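SmhA (Serratia marcescens, PDB 7A27) probably acts as the A component of Smh, a tripartite alpha-pore forming toxin that perforates target membranes, here in its soluble form. Local coordinates at residues L172-A186 with A246-L260. Sequence-based numbering, arbitrary orientation.
Sequences LNEAIAKNIQSIADA and AQQAVNELKANYAKL
Asn179 and Asn256 interlock at the heart of an antiparallel helix pair in the helical bundle of this soluble toxin component, the axes of the two segments 8.7 Å apart with their directions 148° from each other. The packing is knobs-into-holes: Asn179 sits among Ala249, Glu252, Leu253 and Asn256, while Asn256 returns the fit among Leu172, Ala175, Ile176 and Asn179. Two hydrogen bonds cross here, and both use the Asn179 amide. Asn179 OD1 accepts Asn256 ND2 at 3.0 Å, a bent bond (N-H...O 137°) with the donor tilted out of the carbonyl plane. Asn179 ND2 gives to Glu252 OE2 at 2.9 Å, on the anti side of the carboxylate and tilted out of its plane. Both bonds are consistent with the amide's modelled orientation; Gln248 NE2 binds Glu252 OE1, which would restrain the carboxylate.

Apolar contacts flank this polar centre. Leu172 CD1 packs on the Lys259 backbone. Ile176 is a third knob; chi1 -72° sets CG2 anti to the backbone N, against Leu253 CD1, whereas Ile176 CD1 reaches Leu260 CD2 at 3.7 Å and lies obliquely by the Tyr257 ring. Tyr257 OH is hydrogen-bonded to Ile236 O, linking the pair to the two-stranded antiparallel sheet. Towards the other end Ile183 CD1 touches Leu253 CD2 and Val250 CG2. Small residues finish the interface, with Ser182 CB 3.7 Å from Ala249 CB and Ala186 CB 3.7 Å from CB of Ala246, the N-cap residue.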
# COMPACT_ATOMS: atom_id res chain seq x y z
N LEU A 172 -21.07 -2.71 10.74
CA LEU A 172 -21.16 -2.66 9.26
C LEU A 172 -19.87 -2.11 8.64
O LEU A 172 -19.41 -2.70 7.66
CB LEU A 172 -22.39 -1.83 8.86
CG LEU A 172 -23.72 -2.57 9.05
CD1 LEU A 172 -24.91 -1.62 9.00
CD2 LEU A 172 -23.86 -3.67 8.01
N ASN A 173 -19.30 -1.02 9.18
CA ASN A 173 -18.02 -0.45 8.68
C ASN A 173 -16.93 -1.54 8.76
O ASN A 173 -16.12 -1.63 7.82
CB ASN A 173 -17.61 0.81 9.43
CG ASN A 173 -18.47 2.03 9.15
OD1 ASN A 173 -18.83 2.32 8.01
ND2 ASN A 173 -18.75 2.79 10.19
N GLU A 174 -16.91 -2.33 9.83
CA GLU A 174 -15.93 -3.43 10.03
C GLU A 174 -16.13 -4.50 8.96
O GLU A 174 -15.11 -5.01 8.46
CB GLU A 174 -16.01 -3.99 11.45
CG GLU A 174 -14.81 -3.64 12.33
CD GLU A 174 -14.67 -4.43 13.63
OE1 GLU A 174 -15.73 -4.74 14.28
OE2 GLU A 174 -13.49 -4.75 14.03
N ALA A 175 -17.38 -4.81 8.58
CA ALA A 175 -17.73 -5.83 7.57
C ALA A 175 -17.32 -5.35 6.18
O ALA A 175 -16.75 -6.15 5.41
CB ALA A 175 -19.21 -6.10 7.59
N ILE A 176 -17.64 -4.10 5.86
CA ILE A 176 -17.37 -3.44 4.54
C ILE A 176 -15.86 -3.44 4.28
O ILE A 176 -15.46 -3.63 3.11
CB ILE A 176 -17.94 -2.01 4.58
CG1 ILE A 176 -19.47 -2.02 4.54
CG2 ILE A 176 -17.34 -1.17 3.47
CD1 ILE A 176 -20.08 -0.67 4.86
N ALA A 177 -15.05 -3.21 5.31
CA ALA A 177 -13.58 -3.17 5.22
C ALA A 177 -13.09 -4.55 4.79
O ALA A 177 -12.22 -4.58 3.91
CB ALA A 177 -12.98 -2.75 6.53
N LYS A 178 -13.65 -5.63 5.35
CA LYS A 178 -13.27 -7.03 5.01
C LYS A 178 -13.62 -7.29 3.53
O LYS A 178 -12.79 -7.93 2.83
CB LYS A 178 -13.89 -8.05 5.97
CG LYS A 178 -13.41 -7.96 7.41
CD LYS A 178 -13.40 -9.29 8.20
CE LYS A 178 -14.75 -9.90 8.53
NZ LYS A 178 -15.55 -9.03 9.44
N ASN A 179 -14.77 -6.79 3.06
CA ASN A 179 -15.23 -6.95 1.66
C ASN A 179 -14.25 -6.23 0.72
O ASN A 179 -13.81 -6.87 -0.24
CB ASN A 179 -16.64 -6.39 1.46
CG ASN A 179 -17.73 -7.21 2.13
OD1 ASN A 179 -18.80 -6.67 2.44
ND2 ASN A 179 -17.50 -8.50 2.35
N ILE A 180 -13.94 -4.96 0.98
CA ILE A 180 -13.01 -4.17 0.12
C ILE A 180 -11.70 -4.93 -0.00
O ILE A 180 -11.25 -5.15 -1.15
CB ILE A 180 -12.80 -2.74 0.64
CG1 ILE A 180 -14.11 -1.95 0.63
CG2 ILE A 180 -11.72 -2.04 -0.16
CD1 ILE A 180 -14.05 -0.63 1.35
N GLN A 181 -11.14 -5.34 1.13
CA GLN A 181 -9.86 -6.08 1.17
C GLN A 181 -9.96 -7.30 0.25
O GLN A 181 -9.00 -7.53 -0.52
CB GLN A 181 -9.50 -6.44 2.61
CG GLN A 181 -8.13 -7.10 2.75
CD GLN A 181 -6.98 -6.19 2.40
OE1 GLN A 181 -6.82 -5.09 2.95
NE2 GLN A 181 -6.16 -6.69 1.49
N SER A 182 -11.08 -8.03 0.28
CA SER A 182 -11.28 -9.26 -0.54
C SER A 182 -11.25 -8.92 -2.03
O SER A 182 -10.69 -9.73 -2.82
CB SER A 182 -12.56 -10.01 -0.15
OG SER A 182 -12.41 -10.70 1.07
N ILE A 183 -11.86 -7.78 -2.40
CA ILE A 183 -12.00 -7.28 -3.79
C ILE A 183 -10.63 -6.83 -4.31
O ILE A 183 -10.27 -7.19 -5.46
CB ILE A 183 -13.03 -6.13 -3.84
CG1 ILE A 183 -14.45 -6.65 -3.58
CG2 ILE A 183 -12.94 -5.38 -5.17
CD1 ILE A 183 -15.46 -5.58 -3.32
N ALA A 184 -9.91 -6.06 -3.49
CA ALA A 184 -8.58 -5.54 -3.84
C ALA A 184 -7.63 -6.72 -4.10
O ALA A 184 -6.85 -6.61 -5.08
CB ALA A 184 -8.09 -4.62 -2.76
N ASP A 185 -7.71 -7.79 -3.29
CA ASP A 185 -6.83 -8.99 -3.42
C ASP A 185 -7.03 -9.62 -4.81
O ASP A 185 -6.02 -9.98 -5.46
CB ASP A 185 -7.13 -10.07 -2.37
CG ASP A 185 -6.82 -9.77 -0.91
OD1 ASP A 185 -6.12 -8.76 -0.65
OD2 ASP A 185 -7.30 -10.57 -0.05
N ALA A 186 -8.30 -9.76 -5.21
CA ALA A 186 -8.73 -10.37 -6.49
C ALA A 186 -8.27 -9.50 -7.66
O ALA A 186 -7.79 -10.09 -8.66
CB ALA A 186 -10.22 -10.54 -6.49
N ALA A 246 -14.04 -11.86 -7.40
CA ALA A 246 -14.46 -11.95 -5.99
C ALA A 246 -15.95 -11.60 -5.92
O ALA A 246 -16.30 -10.66 -5.21
CB ALA A 246 -13.62 -11.04 -5.16
N GLN A 247 -16.78 -12.36 -6.65
CA GLN A 247 -18.22 -12.04 -6.83
C GLN A 247 -18.93 -12.00 -5.47
O GLN A 247 -19.75 -11.08 -5.27
CB GLN A 247 -18.88 -13.03 -7.79
CG GLN A 247 -20.25 -12.58 -8.28
CD GLN A 247 -20.20 -11.24 -8.96
OE1 GLN A 247 -19.40 -10.98 -9.87
NE2 GLN A 247 -21.03 -10.35 -8.46
N GLN A 248 -18.60 -12.92 -4.57
CA GLN A 248 -19.27 -13.01 -3.24
C GLN A 248 -19.00 -11.72 -2.46
O GLN A 248 -19.96 -11.15 -1.93
CB GLN A 248 -18.88 -14.30 -2.50
CG GLN A 248 -19.46 -14.43 -1.10
CD GLN A 248 -20.96 -14.35 -1.04
OE1 GLN A 248 -21.67 -14.94 -1.85
NE2 GLN A 248 -21.47 -13.64 -0.04
N ALA A 249 -17.76 -11.26 -2.43
CA ALA A 249 -17.38 -10.01 -1.73
C ALA A 249 -18.16 -8.83 -2.33
O ALA A 249 -18.69 -8.03 -1.55
CB ALA A 249 -15.89 -9.80 -1.77
N VAL A 250 -18.25 -8.75 -3.67
CA VAL A 250 -18.97 -7.64 -4.38
C VAL A 250 -20.45 -7.64 -3.97
O VAL A 250 -21.00 -6.52 -3.81
CB VAL A 250 -18.81 -7.75 -5.91
CG1 VAL A 250 -19.74 -6.81 -6.66
CG2 VAL A 250 -17.38 -7.50 -6.31
N ASN A 251 -21.05 -8.83 -3.84
CA ASN A 251 -22.47 -9.01 -3.45
C ASN A 251 -22.64 -8.58 -1.98
O ASN A 251 -23.60 -7.87 -1.71
CB ASN A 251 -22.96 -10.43 -3.72
CG ASN A 251 -23.02 -10.79 -5.20
OD1 ASN A 251 -22.91 -9.93 -6.08
ND2 ASN A 251 -23.22 -12.06 -5.49
N GLU A 252 -21.74 -9.00 -1.09
CA GLU A 252 -21.76 -8.60 0.35
C GLU A 252 -21.62 -7.08 0.45
O GLU A 252 -22.35 -6.45 1.24
CB GLU A 252 -20.65 -9.28 1.18
CG GLU A 252 -20.99 -10.69 1.66
CD GLU A 252 -19.87 -11.50 2.33
OE1 GLU A 252 -19.95 -12.72 2.20
OE2 GLU A 252 -18.96 -10.95 2.99
N LEU A 253 -20.71 -6.50 -0.33
CA LEU A 253 -20.46 -5.04 -0.30
C LEU A 253 -21.74 -4.29 -0.68
O LEU A 253 -22.06 -3.32 0.01
CB LEU A 253 -19.30 -4.70 -1.25
CG LEU A 253 -18.82 -3.25 -1.21
CD1 LEU A 253 -18.46 -2.82 0.20
CD2 LEU A 253 -17.62 -3.05 -2.12
N LYS A 254 -22.46 -4.74 -1.71
CA LYS A 254 -23.72 -4.09 -2.17
C LYS A 254 -24.73 -4.13 -1.01
O LYS A 254 -25.26 -3.06 -0.63
CB LYS A 254 -24.26 -4.76 -3.43
CG LYS A 254 -25.47 -4.08 -4.05
CD LYS A 254 -26.12 -4.85 -5.18
CE LYS A 254 -27.39 -4.19 -5.68
NZ LYS A 254 -28.25 -5.13 -6.43
N ALA A 255 -24.96 -5.33 -0.47
CA ALA A 255 -25.89 -5.63 0.64
C ALA A 255 -25.52 -4.78 1.88
O ALA A 255 -26.42 -4.16 2.47
CB ALA A 255 -25.85 -7.10 0.95
N ASN A 256 -24.24 -4.76 2.26
CA ASN A 256 -23.76 -4.00 3.44
C ASN A 256 -23.96 -2.50 3.24
O ASN A 256 -24.39 -1.84 4.20
CB ASN A 256 -22.32 -4.39 3.80
CG ASN A 256 -22.25 -5.74 4.49
OD1 ASN A 256 -23.22 -6.18 5.11
ND2 ASN A 256 -21.10 -6.39 4.40
N TYR A 257 -23.68 -1.94 2.06
CA TYR A 257 -23.88 -0.49 1.80
C TYR A 257 -25.38 -0.18 1.97
O TYR A 257 -25.72 0.83 2.62
CB TYR A 257 -23.29 -0.02 0.47
CG TYR A 257 -21.80 0.24 0.46
CD1 TYR A 257 -21.20 1.00 1.45
CD2 TYR A 257 -21.00 -0.20 -0.58
CE1 TYR A 257 -19.84 1.26 1.43
CE2 TYR A 257 -19.63 0.06 -0.61
CZ TYR A 257 -19.04 0.80 0.40
OH TYR A 257 -17.69 1.07 0.36
N ALA A 258 -26.26 -1.05 1.47
CA ALA A 258 -27.72 -0.87 1.61
C ALA A 258 -28.07 -0.69 3.10
O ALA A 258 -28.77 0.29 3.44
CB ALA A 258 -28.48 -2.02 1.00
N LYS A 259 -27.58 -1.60 3.95
CA LYS A 259 -27.83 -1.61 5.42
C LYS A 259 -27.17 -0.39 6.08
O LYS A 259 -27.77 0.15 7.03
CB LYS A 259 -27.33 -2.90 6.08
CG LYS A 259 -28.07 -4.16 5.64
CD LYS A 259 -28.27 -5.22 6.74
CE LYS A 259 -27.15 -6.24 6.84
NZ LYS A 259 -27.20 -7.19 5.70
N LEU A 260 -25.99 0.01 5.60
CA LEU A 260 -25.25 1.16 6.16
C LEU A 260 -26.10 2.43 5.98
O LEU A 260 -26.19 3.22 6.95
CB LEU A 260 -23.89 1.30 5.47
CG LEU A 260 -23.01 2.43 6.03
CD1 LEU A 260 -22.73 2.17 7.49
CD2 LEU A 260 -21.72 2.61 5.25